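Local coordinates for protein protocadherin gamma-B3 (Homo sapiens, PDB 5K8R) that probably mediates calcium-dependent adhesion between cells and may help to establish and maintain specific neuronal connections in the brain, at residues I60-I65 with I93-D98. Sequence-based numbering, arbitrary orientation.
Sequences IDREEI and IQDIND. With CA (calcium ion), chain D; CA (calcium ion), chain C; CA (calcium ion), chain B.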
loop_
_atom_site.group_PDB
_atom_site.type_symbol
_atom_site.label_atom_id
_atom_site.label_comp_id
_atom_site.label_asym_id
_atom_site.label_seq_id
_atom_site.Cartn_x
_atom_site.Cartn_y
_atom_site.Cartn_z
ATOM N N ILE A 60 -26.236 -8.460 -50.449
ATOM C CA ILE A 60 -24.782 -8.414 -50.539
ATOM C C ILE A 60 -24.248 -7.544 -49.409
ATOM O O ILE A 60 -24.155 -6.318 -49.541
ATOM C CB ILE A 60 -24.324 -7.894 -51.913
ATOM C CG1 ILE A 60 -24.898 -8.772 -53.027
ATOM C CG2 ILE A 60 -22.805 -7.857 -51.996
ATOM C CD1 ILE A 60 -24.486 -8.343 -54.415
ATOM N N ASP A 61 -23.907 -8.172 -48.286
ATOM C CA ASP A 61 -23.368 -7.470 -47.126
ATOM C C ASP A 61 -21.846 -7.523 -47.191
ATOM O O ASP A 61 -21.249 -8.593 -47.041
ATOM C CB ASP A 61 -23.888 -8.093 -45.833
ATOM C CG ASP A 61 -23.256 -7.484 -44.594
ATOM O OD1 ASP A 61 -22.875 -6.296 -44.637
ATOM O OD2 ASP A 61 -23.142 -8.198 -43.576
ATOM N N ARG A 62 -21.218 -6.365 -47.410
ATOM C CA ARG A 62 -19.765 -6.326 -47.542
ATOM C C ARG A 62 -19.068 -6.717 -46.245
ATOM O O ARG A 62 -17.970 -7.285 -46.278
ATOM C CB ARG A 62 -19.313 -4.935 -47.985
ATOM C CG ARG A 62 -17.857 -4.866 -48.411
ATOM C CD ARG A 62 -17.235 -3.533 -48.040
ATOM N NE ARG A 62 -17.286 -3.306 -46.600
ATOM C CZ ARG A 62 -16.406 -3.800 -45.735
ATOM N NH1 ARG A 62 -15.402 -4.552 -46.163
ATOM N NH2 ARG A 62 -16.530 -3.544 -44.440
ATOM N N GLU A 63 -19.683 -6.423 -45.097
ATOM C CA GLU A 63 -19.071 -6.779 -43.820
ATOM C C GLU A 63 -18.984 -8.290 -43.650
ATOM O O GLU A 63 -17.985 -8.805 -43.134
ATOM C CB GLU A 63 -19.853 -6.153 -42.664
ATOM C CG GLU A 63 -19.490 -4.704 -42.378
ATOM C CD GLU A 63 -19.930 -3.757 -43.476
ATOM O OE1 GLU A 63 -21.092 -3.862 -43.921
ATOM O OE2 GLU A 63 -19.111 -2.915 -43.898
ATOM N N GLU A 64 -20.015 -9.016 -44.079
ATOM C CA GLU A 64 -20.007 -10.467 -43.941
ATOM C C GLU A 64 -19.168 -11.140 -45.021
ATOM O O GLU A 64 -18.638 -12.234 -44.799
ATOM C CB GLU A 64 -21.440 -11.002 -43.972
ATOM C CG GLU A 64 -21.566 -12.475 -43.628
ATOM C CD GLU A 64 -23.004 -12.954 -43.644
ATOM O OE1 GLU A 64 -23.892 -12.156 -44.012
ATOM O OE2 GLU A 64 -23.246 -14.126 -43.287
ATOM N N ILE A 65 -19.022 -10.499 -46.181
ATOM C CA ILE A 65 -18.297 -11.107 -47.292
ATOM C C ILE A 65 -16.798 -10.868 -47.164
ATOM O O ILE A 65 -16.000 -11.811 -47.211
ATOM C CB ILE A 65 -18.841 -10.579 -48.632
ATOM C CG1 ILE A 65 -20.296 -11.010 -48.825
ATOM C CG2 ILE A 65 -17.980 -11.065 -49.787
ATOM C CD1 ILE A 65 -20.966 -10.361 -50.016
ATOM N N ILE A 93 -17.541 -4.522 -54.638
ATOM C CA ILE A 93 -18.601 -4.181 -53.696
ATOM C C ILE A 93 -18.122 -3.002 -52.860
ATOM O O ILE A 93 -17.259 -3.153 -51.988
ATOM C CB ILE A 93 -18.978 -5.378 -52.813
ATOM C CG1 ILE A 93 -19.464 -6.543 -53.677
ATOM C CG2 ILE A 93 -20.036 -4.980 -51.798
ATOM C CD1 ILE A 93 -20.625 -6.193 -54.582
ATOM N N GLN A 94 -18.685 -1.827 -53.123
ATOM C CA GLN A 94 -18.315 -0.627 -52.387
ATOM C C GLN A 94 -18.920 -0.646 -50.988
ATOM O O GLN A 94 -19.980 -1.230 -50.749
ATOM C CB GLN A 94 -18.773 0.620 -53.142
ATOM C CG GLN A 94 -18.214 0.727 -54.552
ATOM C CD GLN A 94 -18.969 1.727 -55.406
ATOM O OE1 GLN A 94 -20.090 2.118 -55.078
ATOM N NE2 GLN A 94 -18.357 2.145 -56.508
ATOM N N ASP A 95 -18.232 0.009 -50.057
ATOM C CA ASP A 95 -18.653 0.046 -48.665
ATOM C C ASP A 95 -19.520 1.269 -48.398
ATOM O O ASP A 95 -19.220 2.373 -48.861
ATOM C CB ASP A 95 -17.438 0.062 -47.736
ATOM C CG ASP A 95 -17.822 0.081 -46.267
ATOM O OD1 ASP A 95 -18.710 -0.702 -45.867
ATOM O OD2 ASP A 95 -17.238 0.885 -45.510
ATOM N N ILE A 96 -20.602 1.062 -47.648
ATOM C CA ILE A 96 -21.444 2.148 -47.168
ATOM C C ILE A 96 -21.365 2.174 -45.648
ATOM O O ILE A 96 -21.054 1.173 -44.998
ATOM C CB ILE A 96 -22.907 2.014 -47.639
ATOM C CG1 ILE A 96 -23.558 0.769 -47.033
ATOM C CG2 ILE A 96 -22.975 1.969 -49.159
ATOM C CD1 ILE A 96 -25.002 0.568 -47.455
ATOM N N ASN A 97 -21.649 3.345 -45.077
ATOM C CA ASN A 97 -21.582 3.532 -43.628
ATOM C C ASN A 97 -22.924 3.138 -43.015
ATOM O O ASN A 97 -23.735 3.974 -42.611
ATOM C CB ASN A 97 -21.207 4.967 -43.287
ATOM C CG ASN A 97 -20.913 5.155 -41.813
ATOM O OD1 ASN A 97 -20.392 4.255 -41.153
ATOM N ND2 ASN A 97 -21.256 6.322 -41.285
ATOM N N ASP A 98 -23.158 1.829 -42.951
ATOM C CA ASP A 98 -24.383 1.286 -42.382
ATOM C C ASP A 98 -24.151 0.595 -41.043
ATOM O O ASP A 98 -25.031 -0.132 -40.568
ATOM C CB ASP A 98 -25.041 0.322 -43.371
ATOM C CG ASP A 98 -24.129 -0.819 -43.769
ATOM O OD1 ASP A 98 -22.897 -0.667 -43.642
ATOM O OD2 ASP A 98 -24.645 -1.866 -44.211
HETATM CA CA CA D . -20.618 -1.126 -44.453
HETATM CA CA CA C . -23.431 -3.945 -44.611
HETATM CA CA CA B . -19.205 3.008 -39.439
#
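E63 and D95 bring their carboxylates together on one calcium ion, their planes 57° apart, and the ion reconciles E63 OE2 with D95 OD1, only 3.0 Å away. E63 is long enough to chelate: both its oxygens hold this calcium, and OE1 also binds a second ion. D98 bridges the same pair, OD1 to the first ion and OD2 to the second; chi1 of 58° sets its carboxylate between them. The short D61 reaches the second calcium through OD1 and, as N-cap, accepts from E63 N and, weakly, E64 N. R62 brings countercharge: NE makes a weak bond to D95 OD1 at 3.1 Å, the guanidinium nearly upright (79°) to that carboxylate, while NH2 grips E63 OE2 at 2.7 Å from above its plane. A leucine in place of R62 would probably leave both oxygens without its charge and N-H donors, only calcium offsetting their repulsion. I93 CG2 packs on R62 CB, and I93 CD1 meets I60 CG2 at 3.8 Å. D95 OD2 turns to N135. I96 O, E9 and D131 complete the first site, E9 and E10 the second; N97 OD1 binds a third calcium. The DRE and DxND sequences mark the three-calcium linker between cadherin repeats, here EC1 and EC2.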